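Local coordinates for protein AimR transcriptional regulator (Bacillus phage phi3T, PDB 5ZVV) that activates transcription of the phage aimX locus as a dimer, apparently favouring the lytic cycle, until the arbitrium peptide turns it into an inactive monomer, at residues 9-14 / 31-36; 52-55 / 60-63; 273-278 / 297-302; 330-335 / 361-366. All coordinates share one frame; numbering follows the deposited sequence.

Contact 1 (9-14 / 31-36); sequences ECEKDN and GFYKFV
In the N-terminal helical domain, Cys-10 near the end of helix 2-11 packs against Phe-32 and Tyr-33 of helix 29-36. Helix 14-24 lies between them in the chain, an order consistent with a helix-turn-helix DNA-binding domain. The two rings receive the cysteine differently. Phe-32, its CG anti to the backbone N (chi1 171°), brings the CE2 rim to SG of Cys-10 at 3.9 Å. The sulfur lies close to the ring plane, 83° off the normal, so this is a sulfur-aromatic contact at the edge. Tyr-33 reaches the CB of the same cysteine with its far end, also near the ring plane: CE1 of Tyr-33 is 3.6 Å from Cys-10 CB. Neither ring offers a face to the cysteine. Glu-11 borders the patch on the exposed side, its extended chain passing Tyr-33 aslant. Ala-17 of helix 14-24 touches both Cys-10 and Tyr-33, while Ala-21 and Ala-24 meet Phe-32. No hydrogen bond links the two segments; the phenol oxygen of Tyr-33 simply sits 3.2 Å from CB of Cys-10.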
loop_
_atom_site.group_PDB
_atom_site.type_symbol
_atom_site.label_atom_id
_atom_site.label_comp_id
_atom_site.label_asym_id
_atom_site.label_seq_id
_atom_site.Cartn_x
_atom_site.Cartn_y
_atom_site.Cartn_z
ATOM N N GLU A 9 -28.017 -6.434 -44.132
ATOM C CA GLU A 9 -26.769 -5.839 -44.602
ATOM C C GLU A 9 -25.992 -6.815 -45.474
ATOM O O GLU A 9 -25.421 -6.426 -46.501
ATOM C CB GLU A 9 -25.922 -5.386 -43.413
ATOM C CG GLU A 9 -26.337 -4.050 -42.842
ATOM C CD GLU A 9 -26.169 -2.926 -43.842
ATOM O OE1 GLU A 9 -25.063 -2.803 -44.415
ATOM O OE2 GLU A 9 -27.143 -2.177 -44.067
ATOM N N CYS A 10 -25.973 -8.092 -45.089
ATOM C CA CYS A 10 -25.217 -9.094 -45.829
ATOM C C CYS A 10 -25.892 -9.479 -47.140
ATOM O O CYS A 10 -25.204 -9.884 -48.085
ATOM C CB CYS A 10 -25.004 -10.332 -44.954
ATOM S SG CYS A 10 -24.093 -10.009 -43.424
ATOM N N GLU A 11 -27.221 -9.372 -47.224
ATOM C CA GLU A 11 -27.900 -9.711 -48.471
ATOM C C GLU A 11 -27.622 -8.699 -49.574
ATOM O O GLU A 11 -27.764 -9.035 -50.754
ATOM C CB GLU A 11 -29.408 -9.825 -48.250
ATOM C CG GLU A 11 -29.843 -11.052 -47.464
ATOM C CD GLU A 11 -31.352 -11.161 -47.350
ATOM O OE1 GLU A 11 -31.914 -12.175 -47.818
ATOM O OE2 GLU A 11 -31.974 -10.226 -46.801
ATOM N N LYS A 12 -27.235 -7.477 -49.221
ATOM C CA LYS A 12 -26.924 -6.456 -50.212
ATOM C C LYS A 12 -25.497 -6.540 -50.729
ATOM O O LYS A 12 -25.162 -5.837 -51.689
ATOM C CB LYS A 12 -27.161 -5.056 -49.632
ATOM C CG LYS A 12 -28.538 -4.475 -49.910
ATOM C CD LYS A 12 -29.634 -5.257 -49.208
ATOM C CE LYS A 12 -30.981 -4.574 -49.373
ATOM N NZ LYS A 12 -30.954 -3.184 -48.841
ATOM N N ASP A 13 -24.650 -7.373 -50.124
ATOM C CA ASP A 13 -23.239 -7.440 -50.499
ATOM C C ASP A 13 -22.792 -8.891 -50.331
ATOM O O ASP A 13 -22.568 -9.347 -49.205
ATOM C CB ASP A 13 -22.411 -6.485 -49.648
ATOM C CG ASP A 13 -21.012 -6.262 -50.198
ATOM O OD1 ASP A 13 -20.344 -7.250 -50.573
ATOM O OD2 ASP A 13 -20.577 -5.092 -50.252
ATOM N N ASN A 14 -22.664 -9.605 -51.455
ATOM C CA ASN A 14 -22.307 -11.020 -51.398
ATOM C C ASN A 14 -20.931 -11.227 -50.779
ATOM O O ASN A 14 -20.730 -12.167 -50.003
ATOM C CB ASN A 14 -22.356 -11.634 -52.797
ATOM C CG ASN A 14 -23.764 -11.728 -53.342
ATOM O OD1 ASN A 14 -24.739 -11.515 -52.619
ATOM N ND2 ASN A 14 -23.882 -12.060 -54.623
ATOM N N GLY A 31 -26.347 -20.837 -43.038
ATOM C CA GLY A 31 -26.049 -21.193 -41.662
ATOM C C GLY A 31 -25.636 -19.995 -40.834
ATOM O O GLY A 31 -25.917 -19.932 -39.633
ATOM N N PHE A 32 -24.965 -19.028 -41.462
ATOM C CA PHE A 32 -24.596 -17.800 -40.770
ATOM C C PHE A 32 -25.832 -16.992 -40.399
ATOM O O PHE A 32 -25.960 -16.527 -39.258
ATOM C CB PHE A 32 -23.649 -16.987 -41.652
ATOM C CG PHE A 32 -23.363 -15.612 -41.136
ATOM C CD1 PHE A 32 -22.652 -15.432 -39.965
ATOM C CD2 PHE A 32 -23.792 -14.497 -41.834
ATOM C CE1 PHE A 32 -22.382 -14.165 -39.489
ATOM C CE2 PHE A 32 -23.524 -13.227 -41.366
ATOM C CZ PHE A 32 -22.818 -13.061 -40.191
ATOM N N TYR A 33 -26.764 -16.835 -41.345
ATOM C CA TYR A 33 -28.008 -16.127 -41.059
ATOM C C TYR A 33 -28.809 -16.840 -39.977
ATOM O O TYR A 33 -29.405 -16.190 -39.111
ATOM C CB TYR A 33 -28.842 -15.982 -42.334
ATOM C CG TYR A 33 -28.196 -15.127 -43.405
ATOM C CD1 TYR A 33 -27.310 -14.109 -43.072
ATOM C CD2 TYR A 33 -28.468 -15.342 -44.751
ATOM C CE1 TYR A 33 -26.717 -13.330 -44.047
ATOM C CE2 TYR A 33 -27.880 -14.567 -45.732
ATOM C CZ TYR A 33 -27.005 -13.564 -45.375
ATOM O OH TYR A 33 -26.419 -12.796 -46.353
ATOM N N LYS A 34 -28.839 -18.175 -40.012
ATOM C CA LYS A 34 -29.494 -18.916 -38.939
ATOM C C LYS A 34 -28.828 -18.626 -37.601
ATOM O O LYS A 34 -29.511 -18.434 -36.589
ATOM C CB LYS A 34 -29.474 -20.419 -39.238
ATOM C CG LYS A 34 -30.198 -21.309 -38.215
ATOM C CD LYS A 34 -30.186 -22.791 -38.593
ATOM C CE LYS A 34 -30.890 -23.652 -37.550
ATOM N NZ LYS A 34 -30.880 -25.101 -37.915
ATOM N N PHE A 35 -27.493 -18.584 -37.580
ATOM C CA PHE A 35 -26.784 -18.322 -36.333
ATOM C C PHE A 35 -27.131 -16.948 -35.777
ATOM O O PHE A 35 -27.510 -16.818 -34.607
ATOM C CB PHE A 35 -25.273 -18.448 -36.530
ATOM C CG PHE A 35 -24.474 -17.822 -35.418
ATOM C CD1 PHE A 35 -24.569 -18.305 -34.119
ATOM C CD2 PHE A 35 -23.640 -16.746 -35.665
ATOM C CE1 PHE A 35 -23.843 -17.723 -33.093
ATOM C CE2 PHE A 35 -22.908 -16.162 -34.644
ATOM C CZ PHE A 35 -23.009 -16.653 -33.356
ATOM N N VAL A 36 -27.003 -15.902 -36.600
ATOM C CA VAL A 36 -27.281 -14.560 -36.105
ATOM C C VAL A 36 -28.761 -14.369 -35.802
ATOM O O VAL A 36 -29.114 -13.504 -34.991
ATOM C CB VAL A 36 -26.778 -13.492 -37.097
ATOM C CG1 VAL A 36 -25.277 -13.647 -37.327
ATOM C CG2 VAL A 36 -27.543 -13.564 -38.409
#

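Contact 2 (52-55 / 60-63); sequences IVKN and SEEQ
Lys-54 and Glu-61 form a salt bridge, but a long one: NZ of Lys-54 stands 3.4 Å from OE2 of Glu-61, a weak hydrogen bond. Each charged end has a firmer partner. NZ of Lys-54 also bonds to Asn-224 OD1, and OE1 of Glu-61 bonds to the Tyr-85 hydroxyl, so the two carboxylate oxygens are shared between a lysine and a phenol. The lysine bends at chi2 and again at chi4 (-73°), which swings NZ over to the glutamate although its CB does not start out in that direction. On the way its CG passes 3.7 Å from OE1 of Glu-61. Glu-61 places CG between its backbone N and carbonyl carbon (chi1 66°), then runs out extended to meet the lysine.

These residues sit where helix 47-56 ends and helix 61-69 begins, a short loop joining two consecutive helices and leading from the N-terminal helices into what is probably a TPR-like superhelix. Glu-61 lies in the first turn of its helix, and Lys-54 in the last turn of the preceding one; each charge would probably be stabilised by the helix dipole at its own end.

Below the polar layer the contact turns apolar. CG1 of Val-53 comes to 4.2 Å from CB of Glu-61, the two side chains passing at a slant. Val-53 also rests on Leu-2, and the glutamate is flanked by Asn-89 and Trp-91.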
loop_
_atom_site.group_PDB
_atom_site.type_symbol
_atom_site.label_atom_id
_atom_site.label_comp_id
_atom_site.label_asym_id
_atom_site.label_seq_id
_atom_site.Cartn_x
_atom_site.Cartn_y
_atom_site.Cartn_z
ATOM N N ILE A 52 -19.258 -10.116 -35.028
ATOM C CA ILE A 52 -20.044 -9.701 -36.190
ATOM C C ILE A 52 -20.586 -8.290 -35.993
ATOM O O ILE A 52 -20.525 -7.449 -36.897
ATOM C CB ILE A 52 -21.179 -10.706 -36.456
ATOM C CG1 ILE A 52 -20.614 -12.109 -36.698
ATOM C CG2 ILE A 52 -22.028 -10.253 -37.634
ATOM C CD1 ILE A 52 -19.602 -12.183 -37.822
ATOM N N VAL A 53 -21.126 -8.010 -34.804
ATOM C CA VAL A 53 -21.717 -6.704 -34.532
ATOM C C VAL A 53 -20.653 -5.618 -34.560
ATOM O O VAL A 53 -20.873 -4.530 -35.106
ATOM C CB VAL A 53 -22.466 -6.732 -33.188
ATOM C CG1 VAL A 53 -22.968 -5.341 -32.826
ATOM C CG2 VAL A 53 -23.619 -7.714 -33.249
ATOM N N LYS A 54 -19.484 -5.890 -33.977
ATOM C CA LYS A 54 -18.413 -4.901 -33.996
ATOM C C LYS A 54 -17.912 -4.664 -35.415
ATOM O O LYS A 54 -17.555 -3.536 -35.772
ATOM C CB LYS A 54 -17.271 -5.346 -33.079
ATOM C CG LYS A 54 -16.628 -4.213 -32.283
ATOM C CD LYS A 54 -15.690 -3.376 -33.142
ATOM C CE LYS A 54 -15.204 -2.136 -32.398
ATOM N NZ LYS A 54 -16.274 -1.100 -32.254
ATOM N N ASN A 55 -17.888 -5.712 -36.244
ATOM C CA ASN A 55 -17.448 -5.533 -37.624
ATOM C C ASN A 55 -18.471 -4.751 -38.441
ATOM O O ASN A 55 -18.101 -3.952 -39.309
ATOM C CB ASN A 55 -17.177 -6.888 -38.274
ATOM C CG ASN A 55 -16.761 -6.762 -39.730
ATOM O OD1 ASN A 55 -17.604 -6.685 -40.626
ATOM N ND2 ASN A 55 -15.456 -6.741 -39.973
ATOM N N SER A 60 -22.601 2.041 -33.673
ATOM C CA SER A 60 -23.891 1.876 -33.013
ATOM C C SER A 60 -23.954 0.611 -32.165
ATOM O O SER A 60 -25.050 0.171 -31.800
ATOM C CB SER A 60 -25.015 1.871 -34.049
ATOM O OG SER A 60 -24.811 0.844 -35.001
ATOM N N GLU A 61 -22.803 0.015 -31.834
ATOM C CA GLU A 61 -22.827 -1.247 -31.101
ATOM C C GLU A 61 -23.380 -1.073 -29.691
ATOM O O GLU A 61 -24.013 -1.995 -29.162
ATOM C CB GLU A 61 -21.429 -1.870 -31.054
ATOM C CG GLU A 61 -20.407 -1.084 -30.255
ATOM C CD GLU A 61 -19.200 -1.922 -29.865
ATOM O OE1 GLU A 61 -19.292 -3.167 -29.925
ATOM O OE2 GLU A 61 -18.161 -1.332 -29.495
ATOM N N GLU A 62 -23.170 0.092 -29.071
ATOM C CA GLU A 62 -23.678 0.290 -27.716
ATOM C C GLU A 62 -25.202 0.293 -27.688
ATOM O O GLU A 62 -25.813 -0.246 -26.757
ATOM C CB GLU A 62 -23.137 1.589 -27.119
ATOM C CG GLU A 62 -23.664 1.849 -25.714
ATOM C CD GLU A 62 -23.063 3.076 -25.069
ATOM O OE1 GLU A 62 -22.279 3.782 -25.737
ATOM O OE2 GLU A 62 -23.379 3.336 -23.889
ATOM N N GLN A 63 -25.835 0.889 -28.698
ATOM C CA GLN A 63 -27.293 0.951 -28.718
ATOM C C GLN A 63 -27.893 -0.401 -29.089
ATOM O O GLN A 63 -28.752 -0.936 -28.369
ATOM C CB GLN A 63 -27.753 2.041 -29.686
ATOM C CG GLN A 63 -27.423 3.466 -29.236
ATOM C CD GLN A 63 -25.983 3.876 -29.517
ATOM O OE1 GLN A 63 -25.261 3.206 -30.260
ATOM N NE2 GLN A 63 -25.559 4.987 -28.921
#

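Contact 3 (273-278 / 297-302); sequences LSNIWK and RAFYYI
Asn-275 lays its CB over the ring of Phe-299, the CH-pi contact at the heart of this pair. CB of Asn-275 is 3.6 Å from the ring centroid and only 18° off the normal, displaced slightly toward the CD2-CE2 side. Phe-299 gets there with CG anti to the backbone N (chi1 -164°), which sends the ring out toward helix 260-277. The next residue holds the rim: CD1 of Ile-276 meets CE2 of Phe-299 at 3.8 Å, near the ring plane. One phenylalanine therefore takes contacts on a face and at an edge from consecutive residues of a single helix.

Beyond CB, the amide of Asn-275 turns to Tyr-300. Its OD1 lies 3.6 Å from CB of Tyr-300 and near the plane of that ring, with amide and ring nearly coplanar. What fixes the amide is a second shell: OD1 accepts from Asn-281 ND2, and ND2 gives a weak bond to Leu-296 O. The backbone O of Asn-275 is taken by Asn-303 ND2.

The segments 273-277 and 297-302 run nearly parallel, 26° apart with axes 9.7 Å from each other, in what is probably a TPR-like superhelix. Helix 260-277 stops here in a Schellman motif, with Lys-278 at positive phi as C-prime residue. No hydrogen bond joins the two segments directly, so carbon contacts carry the attraction between them, while Asn-281 ND2, and more weakly Leu-296 O, hold the rotation of the Asn-275 amide.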
loop_
_atom_site.group_PDB
_atom_site.type_symbol
_atom_site.label_atom_id
_atom_site.label_comp_id
_atom_site.label_asym_id
_atom_site.label_seq_id
_atom_site.Cartn_x
_atom_site.Cartn_y
_atom_site.Cartn_z
ATOM N N LEU A 273 1.782 17.112 -25.348
ATOM C CA LEU A 273 2.908 16.746 -26.201
ATOM C C LEU A 273 3.433 17.950 -26.979
ATOM O O LEU A 273 4.633 18.258 -26.940
ATOM C CB LEU A 273 2.490 15.635 -27.161
ATOM C CG LEU A 273 3.589 15.116 -28.085
ATOM C CD1 LEU A 273 4.658 14.369 -27.294
ATOM C CD2 LEU A 273 2.997 14.239 -29.180
ATOM N N SER A 274 2.542 18.645 -27.695
ATOM C CA SER A 274 2.983 19.750 -28.540
ATOM C C SER A 274 3.481 20.926 -27.711
ATOM O O SER A 274 4.372 21.658 -28.156
ATOM C CB SER A 274 1.854 20.186 -29.476
ATOM O OG SER A 274 0.731 20.660 -28.752
ATOM N N ASN A 275 2.922 21.127 -26.514
ATOM C CA ASN A 275 3.487 22.114 -25.599
ATOM C C ASN A 275 4.900 21.731 -25.181
ATOM O O ASN A 275 5.792 22.586 -25.117
ATOM C CB ASN A 275 2.599 22.261 -24.365
ATOM C CG ASN A 275 1.339 23.046 -24.646
ATOM O OD1 ASN A 275 1.253 23.776 -25.633
ATOM N ND2 ASN A 275 0.354 22.906 -23.769
ATOM N N ILE A 276 5.119 20.445 -24.895
ATOM C CA ILE A 276 6.439 19.970 -24.486
ATOM C C ILE A 276 7.458 20.221 -25.589
ATOM O O ILE A 276 8.557 20.731 -25.341
ATOM C CB ILE A 276 6.378 18.479 -24.107
ATOM C CG1 ILE A 276 5.747 18.300 -22.728
ATOM C CG2 ILE A 276 7.767 17.846 -24.142
ATOM C CD1 ILE A 276 6.528 18.967 -21.630
ATOM N N TRP A 277 7.108 19.871 -26.823
ATOM C CA TRP A 277 8.045 19.994 -27.931
ATOM C C TRP A 277 7.919 21.316 -28.675
ATOM O O TRP A 277 8.610 21.508 -29.683
ATOM C CB TRP A 277 7.863 18.824 -28.898
ATOM C CG TRP A 277 8.243 17.515 -28.282
ATOM C CD1 TRP A 277 7.469 16.733 -27.476
ATOM C CD2 TRP A 277 9.499 16.840 -28.411
ATOM N NE1 TRP A 277 8.162 15.609 -27.100
ATOM C CE2 TRP A 277 9.412 15.651 -27.660
ATOM C CE3 TRP A 277 10.687 17.125 -29.090
ATOM C CZ2 TRP A 277 10.469 14.746 -27.569
ATOM C CZ3 TRP A 277 11.737 16.223 -29.000
ATOM C CH2 TRP A 277 11.619 15.051 -28.244
ATOM N N LYS A 278 7.075 22.227 -28.192
ATOM C CA LYS A 278 6.830 23.518 -28.831
ATOM C C LYS A 278 6.519 23.338 -30.316
ATOM O O LYS A 278 7.093 23.992 -31.189
ATOM C CB LYS A 278 8.005 24.470 -28.604
ATOM C CG LYS A 278 8.244 24.734 -27.121
ATOM C CD LYS A 278 9.361 25.727 -26.860
ATOM C CE LYS A 278 9.649 25.813 -25.364
ATOM N NZ LYS A 278 10.751 26.758 -25.038
ATOM N N ARG A 297 -3.847 24.529 -20.988
ATOM C CA ARG A 297 -4.061 25.826 -21.624
ATOM C C ARG A 297 -3.086 26.869 -21.087
ATOM O O ARG A 297 -2.553 27.683 -21.853
ATOM C CB ARG A 297 -5.508 26.270 -21.411
ATOM C CG ARG A 297 -5.860 27.618 -22.012
ATOM C CD ARG A 297 -7.322 27.950 -21.766
ATOM N NE ARG A 297 -7.671 29.272 -22.273
ATOM C CZ ARG A 297 -8.863 29.840 -22.126
ATOM N NH1 ARG A 297 -9.832 29.201 -21.480
ATOM N NH2 ARG A 297 -9.085 31.048 -22.623
ATOM N N ALA A 298 -2.837 26.857 -19.776
ATOM C CA ALA A 298 -1.851 27.772 -19.209
ATOM C C ALA A 298 -0.452 27.453 -19.723
ATOM O O ALA A 298 0.348 28.361 -19.971
ATOM C CB ALA A 298 -1.895 27.713 -17.681
ATOM N N PHE A 299 -0.139 26.166 -19.882
ATOM C CA PHE A 299 1.117 25.758 -20.504
ATOM C C PHE A 299 1.262 26.377 -21.891
ATOM O O PHE A 299 2.287 26.995 -22.211
ATOM C CB PHE A 299 1.159 24.228 -20.572
ATOM C CG PHE A 299 2.526 23.640 -20.826
ATOM C CD1 PHE A 299 3.641 24.446 -20.999
ATOM C CD2 PHE A 299 2.684 22.265 -20.897
ATOM C CE1 PHE A 299 4.889 23.888 -21.237
ATOM C CE2 PHE A 299 3.930 21.701 -21.134
ATOM C CZ PHE A 299 5.032 22.515 -21.304
ATOM N N TYR A 300 0.226 26.228 -22.725
ATOM C CA TYR A 300 0.239 26.807 -24.065
ATOM C C TYR A 300 0.439 28.319 -24.019
ATOM O O TYR A 300 1.238 28.873 -24.788
ATOM C CB TYR A 300 -1.064 26.449 -24.781
ATOM C CG TYR A 300 -1.280 27.139 -26.105
ATOM C CD1 TYR A 300 -0.602 26.725 -27.246
ATOM C CD2 TYR A 300 -2.184 28.189 -26.223
ATOM C CE1 TYR A 300 -0.807 27.346 -28.461
ATOM C CE2 TYR A 300 -2.395 28.816 -27.433
ATOM C CZ TYR A 300 -1.705 28.390 -28.550
ATOM O OH TYR A 300 -1.911 29.012 -29.762
ATOM N N TYR A 301 -0.271 29.002 -23.116
ATOM C CA TYR A 301 -0.082 30.440 -22.960
ATOM C C TYR A 301 1.360 30.775 -22.592
ATOM O O TYR A 301 1.944 31.718 -23.138
ATOM C CB TYR A 301 -1.044 30.985 -21.904
ATOM C CG TYR A 301 -2.469 31.145 -22.378
ATOM C CD1 TYR A 301 -2.771 31.226 -23.732
ATOM C CD2 TYR A 301 -3.515 31.225 -21.468
ATOM C CE1 TYR A 301 -4.076 31.379 -24.166
ATOM C CE2 TYR A 301 -4.820 31.376 -21.890
ATOM C CZ TYR A 301 -5.097 31.454 -23.238
ATOM O OH TYR A 301 -6.402 31.607 -23.658
ATOM N N ILE A 302 1.947 30.008 -21.666
ATOM C CA ILE A 302 3.335 30.233 -21.264
ATOM C C ILE A 302 4.257 30.121 -22.468
ATOM O O ILE A 302 5.160 30.945 -22.663
ATOM C CB ILE A 302 3.741 29.242 -20.159
ATOM C CG1 ILE A 302 3.020 29.559 -18.849
ATOM C CG2 ILE A 302 5.250 29.250 -19.962
ATOM C CD1 ILE A 302 3.140 28.456 -17.818
#

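Contact 4 (330-335 / 361-366); sequences YYYYKG and QLPLLQ
The carbonyl oxygen of Leu-362 draws donors from its own helix and from solvent. Gln-366 N gives it the usual helical bond, and a water donates to it, with 2.6 Å between the water oxygen and Leu-362 O. The same water also lies near the Tyr-332 hydroxyl, at a distance so short that the geometry of this second bond is uncertain; it probably bridges the phenol of helix 324-338 to the backbone of helix 361-369. Next to this water, CE1 of Tyr-332 comes to 3.3 Å from Leu-362 O.

Tyr-332 supplies about half of the buried surface. Its CG stands anti to the backbone N (chi1 174°), directing the ring at the facing helix, where Leu-362 crosses it at about a right angle. CB of Leu-362 sits over the ring centre, 3.9 Å from the centroid and 9° off the normal, a clean CH-pi contact. Pro-363 adds its CD, 4.2 Å from CD1 of Tyr-332, and CB of Gln-366 meets the ring near its plane.

The segments 330-335 and 361-366 are almost parallel, inclined by 23°, consistent with the stacked helices of a TPR-like fold. Ser-347 and Ile-348 of the intervening helix 341-353 cover Pro-363, and Phe-272 of helix 260-277 touches Leu-362. With no direct hydrogen bond between the segments, the ring makes the apolar contact while the water probably links the hydroxyl to a carbonyl already used by the helix.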
loop_
_atom_site.group_PDB
_atom_site.type_symbol
_atom_site.label_atom_id
_atom_site.label_comp_id
_atom_site.label_asym_id
_atom_site.label_seq_id
_atom_site.Cartn_x
_atom_site.Cartn_y
_atom_site.Cartn_z
ATOM N N TYR A 330 1.561 21.758 -11.690
ATOM C CA TYR A 330 1.237 23.150 -11.385
ATOM C C TYR A 330 2.488 23.945 -11.034
ATOM O O TYR A 330 2.745 25.010 -11.609
ATOM C CB TYR A 330 0.221 23.194 -10.240
ATOM C CG TYR A 330 -0.069 24.570 -9.676
ATOM C CD1 TYR A 330 -1.030 25.393 -10.250
ATOM C CD2 TYR A 330 0.599 25.032 -8.549
ATOM C CE1 TYR A 330 -1.302 26.645 -9.730
ATOM C CE2 TYR A 330 0.335 26.283 -8.022
ATOM C CZ TYR A 330 -0.615 27.086 -8.614
ATOM O OH TYR A 330 -0.877 28.330 -8.087
ATOM N N TYR A 331 3.285 23.438 -10.092
ATOM C CA TYR A 331 4.515 24.131 -9.739
ATOM C C TYR A 331 5.562 24.050 -10.843
ATOM O O TYR A 331 6.449 24.909 -10.894
ATOM C CB TYR A 331 5.087 23.565 -8.439
ATOM C CG TYR A 331 4.205 23.788 -7.231
ATOM C CD1 TYR A 331 4.295 24.960 -6.489
ATOM C CD2 TYR A 331 3.283 22.830 -6.836
ATOM C CE1 TYR A 331 3.492 25.168 -5.385
ATOM C CE2 TYR A 331 2.473 23.030 -5.732
ATOM C CZ TYR A 331 2.582 24.200 -5.011
ATOM O OH TYR A 331 1.781 24.405 -3.911
ATOM N N TYR A 332 5.478 23.057 -11.735
ATOM C CA TYR A 332 6.346 23.082 -12.910
ATOM C C TYR A 332 6.036 24.289 -13.791
ATOM O O TYR A 332 6.947 24.988 -14.251
ATOM C CB TYR A 332 6.218 21.783 -13.706
ATOM C CG TYR A 332 6.975 21.809 -15.016
ATOM C CD1 TYR A 332 8.363 21.861 -15.036
ATOM C CD2 TYR A 332 6.304 21.785 -16.232
ATOM C CE1 TYR A 332 9.061 21.890 -16.228
ATOM C CE2 TYR A 332 6.996 21.811 -17.431
ATOM C CZ TYR A 332 8.372 21.864 -17.422
ATOM O OH TYR A 332 9.065 21.890 -18.610
ATOM N N TYR A 333 4.750 24.560 -14.029
ATOM C CA TYR A 333 4.378 25.716 -14.846
ATOM C C TYR A 333 4.694 27.026 -14.133
ATOM O O TYR A 333 5.188 27.979 -14.756
ATOM C CB TYR A 333 2.896 25.643 -15.206
ATOM C CG TYR A 333 2.514 24.358 -15.900
ATOM C CD1 TYR A 333 3.288 23.848 -16.934
ATOM C CD2 TYR A 333 1.389 23.643 -15.509
ATOM C CE1 TYR A 333 2.946 22.670 -17.567
ATOM C CE2 TYR A 333 1.039 22.464 -16.137
ATOM C CZ TYR A 333 1.823 21.983 -17.165
ATOM O OH TYR A 333 1.476 20.811 -17.789
ATOM N N LYS A 334 4.409 27.095 -12.829
ATOM C CA LYS A 334 4.799 28.266 -12.051
ATOM C C LYS A 334 6.299 28.511 -12.153
ATOM O O LYS A 334 6.742 29.662 -12.202
ATOM C CB LYS A 334 4.386 28.098 -10.590
ATOM C CG LYS A 334 2.889 27.975 -10.371
ATOM C CD LYS A 334 2.222 29.332 -10.296
ATOM C CE LYS A 334 2.636 30.075 -9.037
ATOM N NZ LYS A 334 1.935 31.380 -8.915
ATOM N N GLY A 335 7.092 27.439 -12.188
ATOM C CA GLY A 335 8.524 27.600 -12.371
ATOM C C GLY A 335 8.879 28.075 -13.765
ATOM O O GLY A 335 9.790 28.890 -13.938
ATOM N N GLN A 361 10.769 14.126 -14.447
ATOM C CA GLN A 361 11.840 14.646 -15.282
ATOM C C GLN A 361 11.525 16.032 -15.822
ATOM O O GLN A 361 12.446 16.733 -16.255
ATOM C CB GLN A 361 12.131 13.683 -16.434
ATOM C CG GLN A 361 10.965 13.450 -17.376
ATOM C CD GLN A 361 11.269 12.394 -18.422
ATOM O OE1 GLN A 361 12.096 12.603 -19.310
ATOM N NE2 GLN A 361 10.607 11.246 -18.316
ATOM N N LEU A 362 10.252 16.448 -15.803
ATOM C CA LEU A 362 9.914 17.793 -16.272
ATOM C C LEU A 362 10.699 18.863 -15.527
ATOM O O LEU A 362 11.451 19.614 -16.175
ATOM C CB LEU A 362 8.400 18.020 -16.181
ATOM C CG LEU A 362 7.498 17.367 -17.218
ATOM C CD1 LEU A 362 6.047 17.667 -16.890
ATOM C CD2 LEU A 362 7.852 17.889 -18.588
ATOM N N PRO A 363 10.599 18.988 -14.196
ATOM C CA PRO A 363 11.442 19.990 -13.526
ATOM C C PRO A 363 12.917 19.636 -13.561
ATOM O O PRO A 363 13.758 20.530 -13.731
ATOM C CB PRO A 363 10.887 20.014 -12.096
ATOM C CG PRO A 363 10.290 18.678 -11.910
ATOM C CD PRO A 363 9.722 18.294 -13.231
ATOM N N LEU A 364 13.252 18.350 -13.419
ATOM C CA LEU A 364 14.652 17.934 -13.454
ATOM C C LEU A 364 15.330 18.393 -14.740
ATOM O O LEU A 364 16.384 19.041 -14.699
ATOM C CB LEU A 364 14.752 16.418 -13.298
ATOM C CG LEU A 364 14.360 15.882 -11.919
ATOM C CD1 LEU A 364 14.372 14.361 -11.909
ATOM C CD2 LEU A 364 15.291 16.437 -10.854
ATOM N N LEU A 365 14.730 18.074 -15.895
ATOM C CA LEU A 365 15.253 18.572 -17.165
ATOM C C LEU A 365 15.425 20.083 -17.129
ATOM O O LEU A 365 16.454 20.612 -17.567
ATOM C CB LEU A 365 14.329 18.175 -18.318
ATOM C CG LEU A 365 14.322 16.715 -18.780
ATOM C CD1 LEU A 365 13.184 16.476 -19.761
ATOM C CD2 LEU A 365 15.657 16.333 -19.402
ATOM N N GLN A 366 14.436 20.793 -16.584
ATOM C CA GLN A 366 14.548 22.242 -16.496
ATOM C C GLN A 366 15.673 22.643 -15.552
ATOM O O GLN A 366 16.405 23.601 -15.823
ATOM C CB GLN A 366 13.217 22.846 -16.052
ATOM C CG GLN A 366 13.110 24.333 -16.313
ATOM C CD GLN A 366 13.243 24.682 -17.782
ATOM O OE1 GLN A 366 12.870 23.901 -18.657
ATOM N NE2 GLN A 366 13.787 25.862 -18.060
HETATM O O HOH W 1 10.965 20.264 -18.683
#

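How the contacts relate
From the N terminus, contact 1 closes first, folding helix 29-36 back onto helix 2-11 around helix 14-24. Contact 2 follows and spans only the turn between helices 47-56 and 61-69; the two touch where Phe-32 CE1 meets Ile-52 CD1 at 3.8 Å, joining helix 29-36 to helix 47-56, from which contact 2 leads on to helix 61-69. Contact 3 brings helix 291-304 back against helix 260-277 across 18 intervening residues, and contact 4 does likewise for helices 324-338 and 361-369, with helix 341-353 between them. All four run in series; none nests or crosses. Contacts 3 and 4 adjoin, Ile-276 CD1 packing on Leu-362 CD2 at 3.5 Å and Phe-299 on Tyr-333, uniting four C-terminal helices.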